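Local coordinates for D-isomer specific 2-hydroxyacid dehydrogenase family protein (Desulfovibrio vulgaris, PDB 5TX7) that probably oxidises D-2-hydroxyacids, or reduces the matching 2-oxoacids, with NAD as cofactor, as a member of the D-isomer specific 2-hydroxyacid dehydrogenase family, at residues T142-L146 with T147-M151; L195-L198 with F199-D203. One frame throughout, in Å; residues are numbered along the deposited sequence.

Contact 1 (T142-L146 with T147-M151)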
# COMPACT_ATOMS: atom_id res chain seq x y z
N THR A 142 -3.57 4.33 15.48
CA THR A 142 -2.20 4.81 15.42
C THR A 142 -1.58 4.53 14.04
O THR A 142 -1.70 3.40 13.50
CB THR A 142 -1.31 4.12 16.47
OG1 THR A 142 -1.76 4.44 17.79
CG2 THR A 142 0.16 4.58 16.31
N GLN A 143 -0.96 5.57 13.47
CA GLN A 143 -0.28 5.46 12.19
C GLN A 143 1.09 4.87 12.41
O GLN A 143 1.86 5.41 13.21
CB GLN A 143 -0.19 6.84 11.53
CG GLN A 143 -1.53 7.47 11.18
CD GLN A 143 -2.32 6.61 10.21
OE1 GLN A 143 -2.09 6.63 8.99
NE2 GLN A 143 -3.24 5.83 10.75
N GLU A 144 1.39 3.77 11.73
CA GLU A 144 2.61 3.02 12.05
C GLU A 144 3.49 2.97 10.80
O GLU A 144 3.04 2.71 9.69
CB GLU A 144 2.27 1.62 12.57
CG GLU A 144 3.20 1.11 13.67
CD GLU A 144 2.77 -0.22 14.28
OE1 GLU A 144 1.56 -0.44 14.49
OE2 GLU A 144 3.65 -1.06 14.59
N GLU A 145 4.77 3.24 11.04
CA GLU A 145 5.78 3.32 10.00
C GLU A 145 6.46 1.97 9.96
O GLU A 145 6.67 1.36 11.01
CB GLU A 145 6.78 4.40 10.40
CG GLU A 145 7.31 5.24 9.27
CD GLU A 145 8.29 6.30 9.78
OE1 GLU A 145 9.50 5.98 9.81
OE2 GLU A 145 7.86 7.42 10.19
N LEU A 146 6.81 1.50 8.76
CA LEU A 146 7.57 0.25 8.64
C LEU A 146 9.07 0.43 8.89
O LEU A 146 9.76 -0.55 9.15
CB LEU A 146 7.32 -0.41 7.29
CG LEU A 146 5.85 -0.76 7.01
CD1 LEU A 146 5.67 -1.27 5.60
CD2 LEU A 146 5.30 -1.79 7.99
N THR A 147 9.56 1.67 8.87
CA THR A 147 10.99 1.95 9.03
C THR A 147 11.55 1.35 10.28
O THR A 147 10.97 1.50 11.34
CB THR A 147 11.28 3.46 9.05
OG1 THR A 147 10.52 4.08 8.02
CG2 THR A 147 12.75 3.74 8.79
N GLY A 148 12.67 0.65 10.13
CA GLY A 148 13.34 -0.03 11.24
C GLY A 148 12.73 -1.33 11.73
O GLY A 148 13.33 -1.98 12.58
N LYS A 149 11.56 -1.72 11.23
CA LYS A 149 11.01 -3.04 11.53
C LYS A 149 11.73 -4.12 10.71
O LYS A 149 12.33 -3.84 9.69
CB LYS A 149 9.51 -3.10 11.22
CG LYS A 149 8.60 -2.18 12.02
CD LYS A 149 7.15 -2.64 11.85
CE LYS A 149 6.12 -1.92 12.71
NZ LYS A 149 6.61 -1.50 14.07
N THR A 150 11.66 -5.36 11.19
CA THR A 150 12.24 -6.51 10.51
C THR A 150 11.14 -7.31 9.79
O THR A 150 10.16 -7.72 10.40
CB THR A 150 13.02 -7.40 11.50
OG1 THR A 150 14.16 -6.67 11.94
CG2 THR A 150 13.52 -8.69 10.86
N MET A 151 11.33 -7.49 8.49
CA MET A 151 10.48 -8.33 7.68
C MET A 151 11.14 -9.70 7.60
O MET A 151 12.28 -9.83 7.14
CB MET A 151 10.34 -7.73 6.27
CG MET A 151 9.61 -8.60 5.26
SD MET A 151 7.82 -8.70 5.50
CE MET A 151 7.32 -7.13 4.80
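The hydroxyl of Thr147 donates a hydrogen bond to the carboxylate of Glu145, OG1 to OE1 in 2.8 Å. The two side chains run side by side and point the same way. OG1 comes to OE1 on its anti side, 22° out of the carboxylate plane, while OE2 of the same group bonds Ser291 OG of the second subunit; the carboxylate is therefore held at both oxygens, one within the chain and one across the dimer interface. Thr147 is also the second residue of a type II beta turn, Leu146 to Lys149, closed by Lys149 N on Leu146 O at 3.0 Å. Gly148 takes the third position with the positive phi of 77° usual there. Lys149, the last residue of the turn, sends its side chain back toward Glu144. Its CG lies 3.5 Å from Leu146 O and its CE 3.7 Å from Glu145 O. A bend at the last torsion, chi4 -34°, then brings NZ to Glu144, and the two side chains cross at about a right angle. Lys149 NZ and Glu144 OE2 form a salt bridge of 3.0 Å on the anti lone pair of OE2; OE1 bonds Tyr232 OH. Leu146 packs on Leu111, Leu112 and Cys115. The loop thus lies against the C-terminal part of helix 100-116 and leads into strand 150-154, an inner strand of the parallel sheet, between strands 173-177 and 204-207.

Contact 2 (L195-L198 with F199-D203)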
# COMPACT_ATOMS: atom_id res chain seq x y z
N LEU A 195 14.10 -21.06 10.69
CA LEU A 195 12.68 -20.74 10.84
C LEU A 195 12.30 -20.24 12.25
O LEU A 195 11.56 -19.29 12.37
CB LEU A 195 11.83 -21.95 10.47
CG LEU A 195 10.35 -21.75 10.27
CD1 LEU A 195 10.05 -20.53 9.40
CD2 LEU A 195 9.78 -22.98 9.55
N ASP A 196 12.84 -20.86 13.29
CA ASP A 196 12.56 -20.41 14.67
C ASP A 196 13.13 -19.03 14.95
O ASP A 196 12.42 -18.20 15.52
CB ASP A 196 12.96 -21.48 15.71
CG ASP A 196 12.04 -22.73 15.66
OD1 ASP A 196 10.89 -22.65 15.18
OD2 ASP A 196 12.45 -23.82 16.12
N GLU A 197 14.36 -18.77 14.51
CA GLU A 197 15.01 -17.46 14.62
C GLU A 197 14.24 -16.35 13.88
O GLU A 197 14.20 -15.21 14.34
CB GLU A 197 16.44 -17.57 14.07
CG GLU A 197 17.35 -16.36 14.26
CD GLU A 197 18.74 -16.56 13.64
OE1 GLU A 197 19.13 -17.73 13.32
OE2 GLU A 197 19.44 -15.53 13.45
N LEU A 198 13.64 -16.70 12.74
CA LEU A 198 12.82 -15.76 11.97
C LEU A 198 11.68 -15.25 12.84
O LEU A 198 11.51 -14.04 12.93
CB LEU A 198 12.28 -16.38 10.69
CG LEU A 198 11.56 -15.47 9.67
CD1 LEU A 198 11.70 -15.99 8.25
CD2 LEU A 198 10.08 -15.27 9.95
N PHE A 199 10.94 -16.15 13.48
CA PHE A 199 9.80 -15.72 14.33
C PHE A 199 10.18 -14.91 15.58
O PHE A 199 9.41 -14.02 15.95
CB PHE A 199 8.90 -16.91 14.71
CG PHE A 199 8.00 -17.33 13.60
CD1 PHE A 199 8.44 -18.25 12.66
CD2 PHE A 199 6.75 -16.75 13.44
CE1 PHE A 199 7.64 -18.63 11.60
CE2 PHE A 199 5.93 -17.14 12.40
CZ PHE A 199 6.38 -18.07 11.47
N THR A 200 11.34 -15.19 16.20
CA THR A 200 11.76 -14.41 17.36
C THR A 200 12.26 -13.01 16.96
O THR A 200 12.19 -12.09 17.76
CB THR A 200 12.82 -15.11 18.26
OG1 THR A 200 14.08 -15.20 17.61
CG2 THR A 200 12.41 -16.48 18.67
N SER A 201 12.77 -12.85 15.73
CA SER A 201 13.39 -11.58 15.30
C SER A 201 12.53 -10.69 14.42
O SER A 201 12.82 -9.52 14.30
CB SER A 201 14.69 -11.87 14.54
OG SER A 201 15.61 -12.52 15.39
N ALA A 202 11.50 -11.24 13.78
CA ALA A 202 10.68 -10.50 12.83
C ALA A 202 9.52 -9.76 13.49
O ALA A 202 8.80 -10.32 14.31
CB ALA A 202 10.13 -11.43 11.77
N ASP A 203 9.35 -8.51 13.08
CA ASP A 203 8.18 -7.70 13.40
C ASP A 203 7.02 -7.93 12.43
O ASP A 203 5.88 -7.70 12.80
CB ASP A 203 8.54 -6.21 13.39
CG ASP A 203 9.58 -5.87 14.42
OD1 ASP A 203 9.33 -6.12 15.60
OD2 ASP A 203 10.68 -5.40 14.03
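Leu195 and Phe199, one helical turn apart, lie side by side and point the same way, with Leu195 CD1 3.8 Å from Phe199 CE1. The ring's CD1 corner fits against the backbone of the preceding turn: Leu195 O sits at the ring edge, in its plane, 3.3 Å from Phe199 CD1. The CD2 methyl of Leu198 lies over one face of the Phe199 ring. With CG anti to the backbone N (chi1 -172°), that methyl fills the angle between the ring face and Ala202, Leu198 CD2 being 4.2 Å from Ala202 CB. Ala202 is the first residue to leave helical geometry, yet its N still bonds Leu198 O at 2.9 Å. Two residues earlier, Thr200 N bonds Asp196 O at 3.3 Å, and Thr200 CG2 rests 3.6 Å from the same oxygen. Ser201 folds its hydroxyl back to Glu197 O in a weak bond. On the outer side, Asp196 forms salt bridges with Arg222 and Arg223. The apolar side of helix 195-201 faces the parallel sheet: Leu198 and Phe199 pack on Val205 of strand 204-207, Leu195 and Leu198 on Tyr177 of strand 173-177, while Phe199 also meets Arg223 of helix 221-225.

How the contacts relate
Both contacts belong to the NAD-binding domain, their centres about 16 Å apart and on the same side of the chain's centre. Along the chain contact 1 comes first, delivering the chain into strand 150-154; contact 2 follows on the helix that precedes strand 204-207. These two strands are adjacent inner strands of the Rossmann-type sheet, and the contacts meet where they begin: Thr150 O lies 2.9 Å from Asp203 N, a probable hydrogen bond, and Asp203 OD2 accepts from Thr150 N. Thr150 also packs against Ser201 and Ala202. The loop that bonds the second subunit is thereby joined, through Thr150 and Asp203, to the interior of the domain's sheet.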